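Local coordinates for ADP-ribosyltransferase (Staphylococcus aureus, PDB 1OJZ), which transfers single ADP-ribose units from NAD+ to protein, with Rho-type GTPases the probable targets, as for related C3 exoenzymes, at residues K24-D29 with I72-T77; Y82-L87 with P151-L156; T139-G144 with G177-L182. One frame throughout, in Å; residues are numbered along the deposited sequence.

The three contacts run from the helical part of the fold to the cleft that holds NAD. Interaction 1 comes first and closes before the others begin, joining the start of helix 27-38 to the loop between helix 59-72 and strand 81-87. Interactions 2 and 3 alternate along the chain: strand 81-87 pairs with 152-158 in a mixed five-stranded sheet, and strand 137-140 with 180-183 in a smaller antiparallel one. Their centres lie about 10 Å apart and both contacts touch NAD, so each sheet supplies part of one binding site. Interaction 1 lies farther out, its centre about 17 Å from that of interaction 3 and 24 Å from that of interaction 2; Ile72 packs on Leu182.

Interaction 1. Residues K24-D29 with I72-T77; sequences KYSSKD and ISKSVT
Lys74 and Asp29 reach toward each other from opposite directions and meet in a salt bridge at a capping box, the motif in which Ser26 and Asp29 close the start of helix 27-38. The lysine chain is extended beyond CG, which lets it span the gap and place NZ 2.6 Å from Asp29 OD2, on the syn lone pair of that oxygen. The anti side of OD2 is taken by the backbone of Ser26, whose N donates to it across 2.7 Å from 17° out of the carboxylate plane. Gripped from two sides, the carboxylate has little freedom to turn, and Asp29 OD1 is held in addition by Thr71 OG1 of helix 59-72. Ser26 returns the favour more weakly, its OG accepting from Asp29 N at 3.3 Å. A second point of contact is built through water. The hydroxyls of Tyr25 and Ser75 stand 4.0 Å apart at OH and OG, too far for a direct bond, and a water joins them while also donating to Ile72 O; Ser75 OG is bonded to Ala164 O as well. Another water extends the lysine's hold on the loop before the helix, lying 2.6 Å from Lys74 NZ and 2.6 Å from Lys24 O.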
loop_
_atom_site.group_PDB
_atom_site.type_symbol
_atom_site.label_atom_id
_atom_site.label_comp_id
_atom_site.label_asym_id
_atom_site.label_seq_id
_atom_site.Cartn_x
_atom_site.Cartn_y
_atom_site.Cartn_z
ATOM N N LYS A 24 19.836 -0.131 -8.771
ATOM C CA LYS A 24 20.739 -0.807 -9.691
ATOM C C LYS A 24 20.133 -2.158 -10.085
ATOM O O LYS A 24 20.776 -3.201 -9.962
ATOM C CB LYS A 24 22.109 -1.014 -9.034
ATOM C CG LYS A 24 22.863 0.272 -8.739
ATOM C CD LYS A 24 24.247 -0.024 -8.186
ATOM C CE LYS A 24 25.068 1.245 -8.029
ATOM N NZ LYS A 24 25.313 1.919 -9.338
ATOM N N TYR A 25 18.886 -2.119 -10.547
ATOM C CA TYR A 25 18.159 -3.316 -10.958
ATOM C C TYR A 25 18.832 -4.067 -12.103
ATOM O O TYR A 25 19.403 -3.460 -13.017
ATOM C CB TYR A 25 16.734 -2.947 -11.401
ATOM C CG TYR A 25 15.832 -2.407 -10.310
ATOM C CD1 TYR A 25 15.098 -1.233 -10.503
ATOM C CD2 TYR A 25 15.688 -3.078 -9.100
ATOM C CE1 TYR A 25 14.243 -0.741 -9.510
ATOM C CE2 TYR A 25 14.835 -2.599 -8.105
ATOM C CZ TYR A 25 14.119 -1.431 -8.313
ATOM O OH TYR A 25 13.297 -0.948 -7.318
ATOM N N SER A 26 18.753 -5.394 -12.045
ATOM C CA SER A 26 19.299 -6.251 -13.090
ATOM C C SER A 26 18.087 -6.649 -13.935
ATOM O O SER A 26 16.963 -6.249 -13.628
ATOM C CB SER A 26 19.935 -7.501 -12.481
ATOM O OG SER A 26 18.951 -8.308 -11.856
ATOM N N SER A 27 18.302 -7.427 -14.991
ATOM C CA SER A 27 17.189 -7.858 -15.836
ATOM C C SER A 27 16.235 -8.726 -15.009
ATOM O O SER A 27 15.017 -8.717 -15.215
ATOM C CB SER A 27 17.714 -8.644 -17.042
ATOM O OG SER A 27 18.455 -9.785 -16.633
ATOM N N LYS A 28 16.798 -9.468 -14.059
ATOM C CA LYS A 28 16.002 -10.333 -13.200
ATOM C C LYS A 28 15.107 -9.505 -12.285
ATOM O O LYS A 28 13.989 -9.908 -11.975
ATOM C CB LYS A 28 16.918 -11.232 -12.370
ATOM C CG LYS A 28 17.475 -12.419 -13.135
ATOM C CD LYS A 28 16.476 -13.561 -13.180
ATOM C CE LYS A 28 16.275 -14.159 -11.791
ATOM N NZ LYS A 28 15.333 -15.304 -11.810
ATOM N N ASP A 29 15.605 -8.352 -11.853
ATOM C CA ASP A 29 14.844 -7.463 -10.984
ATOM C C ASP A 29 13.696 -6.865 -11.774
ATOM O O ASP A 29 12.555 -6.861 -11.326
ATOM C CB ASP A 29 15.728 -6.327 -10.450
ATOM C CG ASP A 29 16.788 -6.813 -9.487
ATOM O OD1 ASP A 29 16.450 -7.590 -8.572
ATOM O OD2 ASP A 29 17.959 -6.406 -9.640
ATOM N N ILE A 72 12.909 -5.704 -3.941
ATOM C CA ILE A 72 12.388 -4.587 -3.164
ATOM C C ILE A 72 13.410 -4.095 -2.138
ATOM O O ILE A 72 13.597 -2.891 -1.964
ATOM C CB ILE A 72 11.069 -4.996 -2.456
ATOM C CG1 ILE A 72 9.964 -5.184 -3.504
ATOM C CG2 ILE A 72 10.663 -3.948 -1.416
ATOM C CD1 ILE A 72 8.712 -5.852 -2.952
ATOM N N SER A 73 14.092 -5.024 -1.476
ATOM C CA SER A 73 15.087 -4.649 -0.474
ATOM C C SER A 73 16.319 -3.950 -1.072
ATOM O O SER A 73 17.200 -3.504 -0.334
ATOM C CB SER A 73 15.527 -5.883 0.323
ATOM O OG SER A 73 16.283 -6.773 -0.476
ATOM N N LYS A 74 16.383 -3.843 -2.397
ATOM C CA LYS A 74 17.526 -3.196 -3.037
ATOM C C LYS A 74 17.524 -1.669 -2.941
ATOM O O LYS A 74 18.508 -1.015 -3.291
ATOM C CB LYS A 74 17.632 -3.613 -4.504
ATOM C CG LYS A 74 18.336 -4.946 -4.713
ATOM C CD LYS A 74 18.552 -5.245 -6.180
ATOM C CE LYS A 74 19.436 -6.475 -6.358
ATOM N NZ LYS A 74 19.743 -6.755 -7.798
ATOM N N SER A 75 16.418 -1.098 -2.479
ATOM C CA SER A 75 16.330 0.349 -2.336
ATOM C C SER A 75 15.555 0.702 -1.075
ATOM O O SER A 75 14.687 -0.055 -0.629
ATOM C CB SER A 75 15.658 0.976 -3.566
ATOM O OG SER A 75 14.330 0.507 -3.743
ATOM N N VAL A 76 15.887 1.843 -0.486
ATOM C CA VAL A 76 15.212 2.291 0.718
ATOM C C VAL A 76 14.858 3.755 0.548
ATOM O O VAL A 76 15.408 4.435 -0.312
ATOM C CB VAL A 76 16.100 2.111 1.966
ATOM C CG1 VAL A 76 16.358 0.629 2.199
ATOM C CG2 VAL A 76 17.426 2.853 1.787
ATOM N N THR A 77 13.921 4.233 1.350
ATOM C CA THR A 77 13.510 5.626 1.260
ATOM C C THR A 77 14.619 6.560 1.754
ATOM O O THR A 77 15.198 6.337 2.815
ATOM C CB THR A 77 12.264 5.879 2.110
ATOM O OG1 THR A 77 12.546 5.522 3.467
ATOM C CG2 THR A 77 11.095 5.042 1.608
HETATM O O HOH W 1 21.558 -4.845 -8.061
HETATM O O HOH W 2 14.073 -1.866 -4.861
HETATM O O HOH W 3 13.097 1.803 -6.646
#

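Interaction 2. Residues Y82-L87 with P151-L156; sequences YVYRLL and PIELKL. With NAD (nicotinamide-adenine-dinucleotide), chain B.
Lys155 fills the hollow between two tyrosine rings of the neighbouring strand. Its CG lies 3.5 Å from Tyr82 CD2 and 3.6 Å from Tyr84 CE2, and its CE comes over the centre of the Tyr82 ring, 3.7 Å above the plane, in a CH-pi contact. The ammonium group follows over the same face, NZ 4.7 Å from the Tyr82 centroid, a cation-pi pair. The CD2-CE2 side of Tyr84 sits in the corner formed by Lys155 and Glu153; Glu153 OE2 comes to 3.0 Å from Tyr84 CD2 with carboxylate and ring planes 78° apart. Tyr84 OH is bonded to Asn5, and Glu153 OE1 to Ser143.

On the other face of the pair the bump is Leu154. Its CB packs 3.8 Å from Arg85 CB, and it meets Leu87 CD1, while Leu156 fits beside Val83 CG2. With CG anti to the backbone N (chi1 -171°) and the chain straight to NE, Arg85 runs past Leu154 and carries its guanidinium to NAD: NH2 donates to O1A at 3.2 Å, and NH1 forms a salt bridge with Glu133. Leu86 grips the nicotinamide carboxamide with its backbone, N donating to O7N at 3.0 Å and O accepting from N7N. Six backbone hydrogen bonds join these antiparallel strands, with 81-87 bordering the five-stranded sheet; a strand arginine at the dinucleotide is characteristic of C3-like and other ADP-ribosyltransferases of the Arg-Ser-Glu group.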
loop_
_atom_site.group_PDB
_atom_site.type_symbol
_atom_site.label_atom_id
_atom_site.label_comp_id
_atom_site.label_asym_id
_atom_site.label_seq_id
_atom_site.Cartn_x
_atom_site.Cartn_y
_atom_site.Cartn_z
ATOM N N TYR A 82 5.132 9.826 3.014
ATOM C CA TYR A 82 3.794 9.242 2.995
ATOM C C TYR A 82 3.497 8.646 1.625
ATOM O O TYR A 82 3.814 9.244 0.590
ATOM C CB TYR A 82 2.716 10.297 3.290
ATOM C CG TYR A 82 2.497 10.621 4.753
ATOM C CD1 TYR A 82 2.962 11.817 5.299
ATOM C CD2 TYR A 82 1.819 9.733 5.590
ATOM C CE1 TYR A 82 2.755 12.124 6.644
ATOM C CE2 TYR A 82 1.609 10.025 6.935
ATOM C CZ TYR A 82 2.079 11.221 7.455
ATOM O OH TYR A 82 1.884 11.519 8.785
ATOM N N VAL A 83 2.911 7.452 1.618
ATOM C CA VAL A 83 2.502 6.812 0.378
ATOM C C VAL A 83 1.047 6.447 0.615
ATOM O O VAL A 83 0.626 6.253 1.763
ATOM C CB VAL A 83 3.316 5.545 0.054
ATOM C CG1 VAL A 83 4.766 5.932 -0.254
ATOM C CG2 VAL A 83 3.231 4.549 1.217
ATOM N N TYR A 84 0.278 6.349 -0.459
ATOM C CA TYR A 84 -1.139 6.055 -0.328
ATOM C C TYR A 84 -1.595 4.742 -0.946
ATOM O O TYR A 84 -1.332 4.461 -2.112
ATOM C CB TYR A 84 -1.951 7.213 -0.919
ATOM C CG TYR A 84 -1.654 8.539 -0.253
ATOM C CD1 TYR A 84 -0.510 9.270 -0.580
ATOM C CD2 TYR A 84 -2.486 9.033 0.746
ATOM C CE1 TYR A 84 -0.204 10.464 0.082
ATOM C CE2 TYR A 84 -2.197 10.211 1.410
ATOM C CZ TYR A 84 -1.055 10.925 1.079
ATOM O OH TYR A 84 -0.768 12.084 1.770
ATOM N N ARG A 85 -2.283 3.942 -0.138
ATOM C CA ARG A 85 -2.810 2.672 -0.596
ATOM C C ARG A 85 -4.332 2.847 -0.687
ATOM O O ARG A 85 -5.026 2.889 0.331
ATOM C CB ARG A 85 -2.431 1.552 0.391
ATOM C CG ARG A 85 -2.758 0.148 -0.125
ATOM C CD ARG A 85 -2.281 -0.980 0.793
ATOM N NE ARG A 85 -2.649 -2.288 0.244
ATOM C CZ ARG A 85 -2.839 -3.386 0.971
ATOM N NH1 ARG A 85 -2.688 -3.351 2.292
ATOM N NH2 ARG A 85 -3.212 -4.514 0.382
ATOM N N LEU A 86 -4.839 2.995 -1.908
ATOM C CA LEU A 86 -6.272 3.162 -2.108
ATOM C C LEU A 86 -6.938 1.794 -2.074
ATOM O O LEU A 86 -6.512 0.867 -2.760
ATOM C CB LEU A 86 -6.540 3.884 -3.431
ATOM C CG LEU A 86 -6.435 5.413 -3.340
ATOM C CD1 LEU A 86 -5.097 5.816 -2.720
ATOM C CD2 LEU A 86 -6.582 6.025 -4.727
ATOM N N LEU A 87 -7.981 1.668 -1.260
ATOM C CA LEU A 87 -8.657 0.389 -1.105
ATOM C C LEU A 87 -10.176 0.491 -1.194
ATOM O O LEU A 87 -10.750 1.573 -1.054
ATOM C CB LEU A 87 -8.270 -0.213 0.253
ATOM C CG LEU A 87 -6.769 -0.391 0.507
ATOM C CD1 LEU A 87 -6.505 -0.475 2.012
ATOM C CD2 LEU A 87 -6.272 -1.633 -0.214
ATOM N N PRO A 151 -13.016 4.185 -2.197
ATOM C CA PRO A 151 -13.526 4.678 -0.910
ATOM C C PRO A 151 -12.506 4.941 0.196
ATOM O O PRO A 151 -12.547 5.978 0.860
ATOM C CB PRO A 151 -14.517 3.591 -0.490
ATOM C CG PRO A 151 -14.903 2.946 -1.771
ATOM C CD PRO A 151 -13.601 2.868 -2.498
ATOM N N ILE A 152 -11.598 3.995 0.399
ATOM C CA ILE A 152 -10.612 4.118 1.464
ATOM C C ILE A 152 -9.231 4.536 1.002
ATOM O O ILE A 152 -8.752 4.109 -0.041
ATOM C CB ILE A 152 -10.462 2.779 2.221
ATOM C CG1 ILE A 152 -11.803 2.401 2.857
ATOM C CG2 ILE A 152 -9.373 2.880 3.293
ATOM C CD1 ILE A 152 -11.864 0.960 3.310
ATOM N N GLU A 153 -8.595 5.379 1.799
ATOM C CA GLU A 153 -7.246 5.809 1.505
ATOM C C GLU A 153 -6.415 5.487 2.736
ATOM O O GLU A 153 -6.584 6.094 3.789
ATOM C CB GLU A 153 -7.193 7.306 1.219
ATOM C CG GLU A 153 -5.780 7.815 0.967
ATOM C CD GLU A 153 -5.740 9.303 0.687
ATOM O OE1 GLU A 153 -6.235 9.720 -0.382
ATOM O OE2 GLU A 153 -5.220 10.053 1.541
ATOM N N LEU A 154 -5.538 4.505 2.606
ATOM C CA LEU A 154 -4.675 4.119 3.709
ATOM C C LEU A 154 -3.437 5.008 3.577
ATOM O O LEU A 154 -2.595 4.767 2.722
ATOM C CB LEU A 154 -4.283 2.642 3.568
ATOM C CG LEU A 154 -3.921 1.807 4.799
ATOM C CD1 LEU A 154 -3.230 0.528 4.335
ATOM C CD2 LEU A 154 -3.034 2.596 5.741
ATOM N N LYS A 155 -3.342 6.038 4.413
ATOM C CA LYS A 155 -2.216 6.971 4.386
ATOM C C LYS A 155 -1.107 6.438 5.289
ATOM O O LYS A 155 -1.206 6.508 6.514
ATOM C CB LYS A 155 -2.686 8.348 4.869
ATOM C CG LYS A 155 -1.620 9.433 4.888
ATOM C CD LYS A 155 -2.236 10.751 5.342
ATOM C CE LYS A 155 -1.239 11.899 5.301
ATOM N NZ LYS A 155 -1.824 13.160 5.846
ATOM N N LEU A 156 -0.044 5.928 4.670
ATOM C CA LEU A 156 1.066 5.323 5.393
ATOM C C LEU A 156 2.358 6.129 5.476
ATOM O O LEU A 156 2.983 6.442 4.450
ATOM C CB LEU A 156 1.378 3.956 4.774
ATOM C CG LEU A 156 0.295 2.875 4.849
ATOM C CD1 LEU A 156 0.671 1.719 3.935
ATOM C CD2 LEU A 156 0.139 2.394 6.285
HETATM P PA NAD B . -4.643 -5.607 -3.618
HETATM O O1A NAD B . -4.580 -4.664 -2.485
HETATM O O2A NAD B . -3.821 -6.846 -3.573
HETATM O O5B NAD B . -6.174 -5.988 -3.866
HETATM C C5B NAD B . -6.951 -6.538 -2.790
HETATM C C4B NAD B . -8.317 -5.903 -2.810
HETATM O O4B NAD B . -8.945 -6.481 -1.612
HETATM C C3B NAD B . -8.307 -4.358 -2.620
HETATM O O3B NAD B . -9.112 -3.775 -3.685
HETATM C C2B NAD B . -8.867 -4.061 -1.247
HETATM O O2B NAD B . -9.990 -3.273 -1.138
HETATM C C1B NAD B . -8.971 -5.473 -0.594
HETATM N N9A NAD B . -7.836 -5.740 0.308
HETATM C C8A NAD B . -6.489 -5.348 0.321
HETATM N N7A NAD B . -5.807 -5.818 1.337
HETATM C C5A NAD B . -6.651 -6.539 2.074
HETATM C C6A NAD B . -6.482 -7.305 3.311
HETATM N N6A NAD B . -5.331 -7.377 3.946
HETATM N N1A NAD B . -7.637 -7.930 3.763
HETATM C C2A NAD B . -8.841 -7.891 3.160
HETATM N N3A NAD B . -9.053 -7.179 1.972
HETATM C C4A NAD B . -7.931 -6.515 1.462
HETATM O O3 NAD B . -4.268 -4.838 -4.944
HETATM P PN NAD B . -4.752 -3.393 -5.500
HETATM O O1N NAD B . -4.440 -2.386 -4.482
HETATM O O2N NAD B . -6.170 -3.563 -5.935
HETATM O O5D NAD B . -3.703 -3.206 -6.698
HETATM C C5D NAD B . -3.741 -4.049 -7.876
HETATM C C4D NAD B . -3.128 -3.309 -9.008
HETATM O O4D NAD B . -3.236 -1.837 -8.767
HETATM C C3D NAD B . -1.590 -3.571 -9.215
HETATM O O3D NAD B . -1.312 -3.845 -10.609
HETATM C C2D NAD B . -0.902 -2.261 -8.782
HETATM O O2D NAD B . 0.317 -2.085 -9.460
HETATM C C1D NAD B . -2.001 -1.179 -9.121
HETATM N N1N NAD B . -1.930 0.160 -8.385
HETATM C C2N NAD B . -2.687 0.255 -7.144
HETATM C C3N NAD B . -2.353 1.073 -6.126
HETATM C C7N NAD B . -3.190 1.160 -4.873
HETATM O O7N NAD B . -3.127 2.217 -4.202
HETATM N N7N NAD B . -3.983 0.139 -4.527
HETATM C C4N NAD B . -1.121 1.964 -6.202
HETATM C C5N NAD B . -0.106 1.344 -7.115
HETATM C C6N NAD B . -0.593 0.735 -8.306
HETATM O O HOH W 4 -2.922 13.431 2.831
#

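Interaction 3. Residues T139-G144 with G177-L182; sequences TQLVSG and GQQEVL. With NAD (nicotinamide-adenine-dinucleotide), chain B.
Glu180 leans on the backbone of Thr139 before it turns to the dinucleotide. Its CB lies 3.6 Å from Thr139 O, and CG, anti to the backbone N (chi1 177°), remains 3.5 Å from the same oxygen while coming against the nicotinamide ring. Next, CD is 3.4 Å from NAD C5N. At the tip the two oxygens part company: Glu180 OE1 accepts a hydrogen bond from NAD O2D, a ribose hydroxyl 2.5 Å away, whereas OE2 is bonded to Ser138 OG, a second-shell hydroxyl that fixes the rotation of the carboxylate. The sequence from Gln178 to Glu180 fits the QXE motif of C3-like exoenzymes, and that from Ser138 to Gln140 their Ser-Thr-Gln motif; here the two are brought together by a short antiparallel pairing. Thr139 N and OG1 both donate to Val181 O, and Val181 N returns a bond to Thr139 O from well above the carbonyl plane. Beyond the strand, Leu141 N donates to Gln179 O at 2.9 Å, and Leu141 CG packs 3.8 Å from Val181 CG2. Gln140, placed beside Gln178 O at its CB, sends NE2 to NAD O7N at 3.1 Å, while its OE1 accepts from Ala146 N.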
loop_
_atom_site.group_PDB
_atom_site.type_symbol
_atom_site.label_atom_id
_atom_site.label_comp_id
_atom_site.label_asym_id
_atom_site.label_seq_id
_atom_site.Cartn_x
_atom_site.Cartn_y
_atom_site.Cartn_z
ATOM N N THR A 139 1.321 0.764 -3.432
ATOM C CA THR A 139 0.915 2.116 -3.055
ATOM C C THR A 139 1.298 3.164 -4.090
ATOM O O THR A 139 1.964 2.862 -5.082
ATOM C CB THR A 139 1.565 2.523 -1.720
ATOM O OG1 THR A 139 2.986 2.637 -1.902
ATOM C CG2 THR A 139 1.271 1.472 -0.632
ATOM N N GLN A 140 0.870 4.401 -3.846
ATOM C CA GLN A 140 1.181 5.510 -4.742
ATOM C C GLN A 140 1.765 6.699 -3.978
ATOM O O GLN A 140 1.291 7.051 -2.888
ATOM C CB GLN A 140 -0.072 5.919 -5.543
ATOM C CG GLN A 140 -1.375 5.960 -4.769
ATOM C CD GLN A 140 -2.607 5.975 -5.676
ATOM O OE1 GLN A 140 -2.848 6.935 -6.407
ATOM N NE2 GLN A 140 -3.389 4.900 -5.630
ATOM N N LEU A 141 2.821 7.287 -4.543
ATOM C CA LEU A 141 3.512 8.435 -3.948
ATOM C C LEU A 141 2.606 9.650 -3.929
ATOM O O LEU A 141 2.744 10.528 -3.085
ATOM C CB LEU A 141 4.767 8.799 -4.755
ATOM C CG LEU A 141 6.161 8.587 -4.164
ATOM C CD1 LEU A 141 7.185 9.262 -5.081
ATOM C CD2 LEU A 141 6.243 9.163 -2.758
ATOM N N VAL A 142 1.708 9.712 -4.902
ATOM C CA VAL A 142 0.767 10.817 -5.010
ATOM C C VAL A 142 -0.633 10.235 -4.972
ATOM O O VAL A 142 -1.011 9.441 -5.838
ATOM C CB VAL A 142 0.956 11.585 -6.334
ATOM C CG1 VAL A 142 -0.074 12.713 -6.437
ATOM C CG2 VAL A 142 2.373 12.133 -6.413
ATOM N N SER A 143 -1.397 10.614 -3.956
ATOM C CA SER A 143 -2.752 10.106 -3.823
ATOM C C SER A 143 -3.567 10.480 -5.051
ATOM O O SER A 143 -3.512 11.621 -5.512
ATOM C CB SER A 143 -3.415 10.684 -2.573
ATOM O OG SER A 143 -4.729 10.173 -2.426
ATOM N N GLY A 144 -4.314 9.519 -5.582
ATOM C CA GLY A 144 -5.136 9.790 -6.746
ATOM C C GLY A 144 -4.479 9.503 -8.082
ATOM O O GLY A 144 -5.145 9.524 -9.114
ATOM N N GLY A 177 2.415 5.655 -14.724
ATOM C CA GLY A 177 1.600 6.772 -14.292
ATOM C C GLY A 177 0.897 6.621 -12.953
ATOM O O GLY A 177 0.152 7.514 -12.554
ATOM N N GLN A 178 1.109 5.510 -12.253
ATOM C CA GLN A 178 0.467 5.332 -10.950
ATOM C C GLN A 178 1.409 5.713 -9.803
ATOM O O GLN A 178 1.072 5.527 -8.637
ATOM C CB GLN A 178 -0.001 3.880 -10.772
ATOM C CG GLN A 178 -0.927 3.392 -11.876
ATOM C CD GLN A 178 -1.355 1.948 -11.692
ATOM O OE1 GLN A 178 -0.532 1.084 -11.392
ATOM N NE2 GLN A 178 -2.645 1.675 -11.888
ATOM N N GLN A 179 2.580 6.250 -10.141
ATOM C CA GLN A 179 3.568 6.651 -9.137
ATOM C C GLN A 179 3.667 5.575 -8.058
ATOM O O GLN A 179 3.784 5.874 -6.867
ATOM C CB GLN A 179 3.155 7.984 -8.501
ATOM C CG GLN A 179 3.160 9.169 -9.471
ATOM C CD GLN A 179 4.562 9.687 -9.766
ATOM O OE1 GLN A 179 4.753 10.537 -10.641
ATOM N NE2 GLN A 179 5.544 9.190 -9.034
ATOM N N GLU A 180 3.630 4.320 -8.484
ATOM C CA GLU A 180 3.653 3.214 -7.545
ATOM C C GLU A 180 4.916 3.006 -6.724
ATOM O O GLU A 180 6.044 3.093 -7.214
ATOM C CB GLU A 180 3.296 1.901 -8.260
ATOM C CG GLU A 180 3.378 0.674 -7.345
ATOM C CD GLU A 180 2.645 -0.526 -7.904
ATOM O OE1 GLU A 180 2.194 -0.454 -9.066
ATOM O OE2 GLU A 180 2.522 -1.541 -7.185
ATOM N N VAL A 181 4.701 2.748 -5.443
ATOM C CA VAL A 181 5.783 2.452 -4.523
ATOM C C VAL A 181 5.363 1.108 -3.957
ATOM O O VAL A 181 4.314 0.987 -3.321
ATOM C CB VAL A 181 5.901 3.497 -3.397
ATOM C CG1 VAL A 181 6.891 3.005 -2.342
ATOM C CG2 VAL A 181 6.395 4.824 -3.972
ATOM N N LEU A 182 6.169 0.093 -4.230
ATOM C CA LEU A 182 5.859 -1.249 -3.776
ATOM C C LEU A 182 6.569 -1.553 -2.466
ATOM O O LEU A 182 7.803 -1.493 -2.380
ATOM C CB LEU A 182 6.260 -2.258 -4.860
ATOM C CG LEU A 182 5.861 -3.724 -4.672
ATOM C CD1 LEU A 182 4.332 -3.878 -4.727
ATOM C CD2 LEU A 182 6.508 -4.551 -5.765
HETATM P PA NAD B . -4.643 -5.607 -3.618
HETATM O O1A NAD B . -4.580 -4.664 -2.485
HETATM O O2A NAD B . -3.821 -6.846 -3.573
HETATM O O5B NAD B . -6.174 -5.988 -3.866
HETATM C C5B NAD B . -6.951 -6.538 -2.790
HETATM C C4B NAD B . -8.317 -5.903 -2.810
HETATM O O4B NAD B . -8.945 -6.481 -1.612
HETATM C C3B NAD B . -8.307 -4.358 -2.620
HETATM O O3B NAD B . -9.112 -3.775 -3.685
HETATM C C2B NAD B . -8.867 -4.061 -1.247
HETATM O O2B NAD B . -9.990 -3.273 -1.138
HETATM C C1B NAD B . -8.971 -5.473 -0.594
HETATM N N9A NAD B . -7.836 -5.740 0.308
HETATM C C8A NAD B . -6.489 -5.348 0.321
HETATM N N7A NAD B . -5.807 -5.818 1.337
HETATM C C5A NAD B . -6.651 -6.539 2.074
HETATM C C6A NAD B . -6.482 -7.305 3.311
HETATM N N6A NAD B . -5.331 -7.377 3.946
HETATM N N1A NAD B . -7.637 -7.930 3.763
HETATM C C2A NAD B . -8.841 -7.891 3.160
HETATM N N3A NAD B . -9.053 -7.179 1.972
HETATM C C4A NAD B . -7.931 -6.515 1.462
HETATM O O3 NAD B . -4.268 -4.838 -4.944
HETATM P PN NAD B . -4.752 -3.393 -5.500
HETATM O O1N NAD B . -4.440 -2.386 -4.482
HETATM O O2N NAD B . -6.170 -3.563 -5.935
HETATM O O5D NAD B . -3.703 -3.206 -6.698
HETATM C C5D NAD B . -3.741 -4.049 -7.876
HETATM C C4D NAD B . -3.128 -3.309 -9.008
HETATM O O4D NAD B . -3.236 -1.837 -8.767
HETATM C C3D NAD B . -1.590 -3.571 -9.215
HETATM O O3D NAD B . -1.312 -3.845 -10.609
HETATM C C2D NAD B . -0.902 -2.261 -8.782
HETATM O O2D NAD B . 0.317 -2.085 -9.460
HETATM C C1D NAD B . -2.001 -1.179 -9.121
HETATM N N1N NAD B . -1.930 0.160 -8.385
HETATM C C2N NAD B . -2.687 0.255 -7.144
HETATM C C3N NAD B . -2.353 1.073 -6.126
HETATM C C7N NAD B . -3.190 1.160 -4.873
HETATM O O7N NAD B . -3.127 2.217 -4.202
HETATM N N7N NAD B . -3.983 0.139 -4.527
HETATM C C4N NAD B . -1.121 1.964 -6.202
HETATM C C5N NAD B . -0.106 1.344 -7.115
HETATM C C6N NAD B . -0.593 0.735 -8.306
#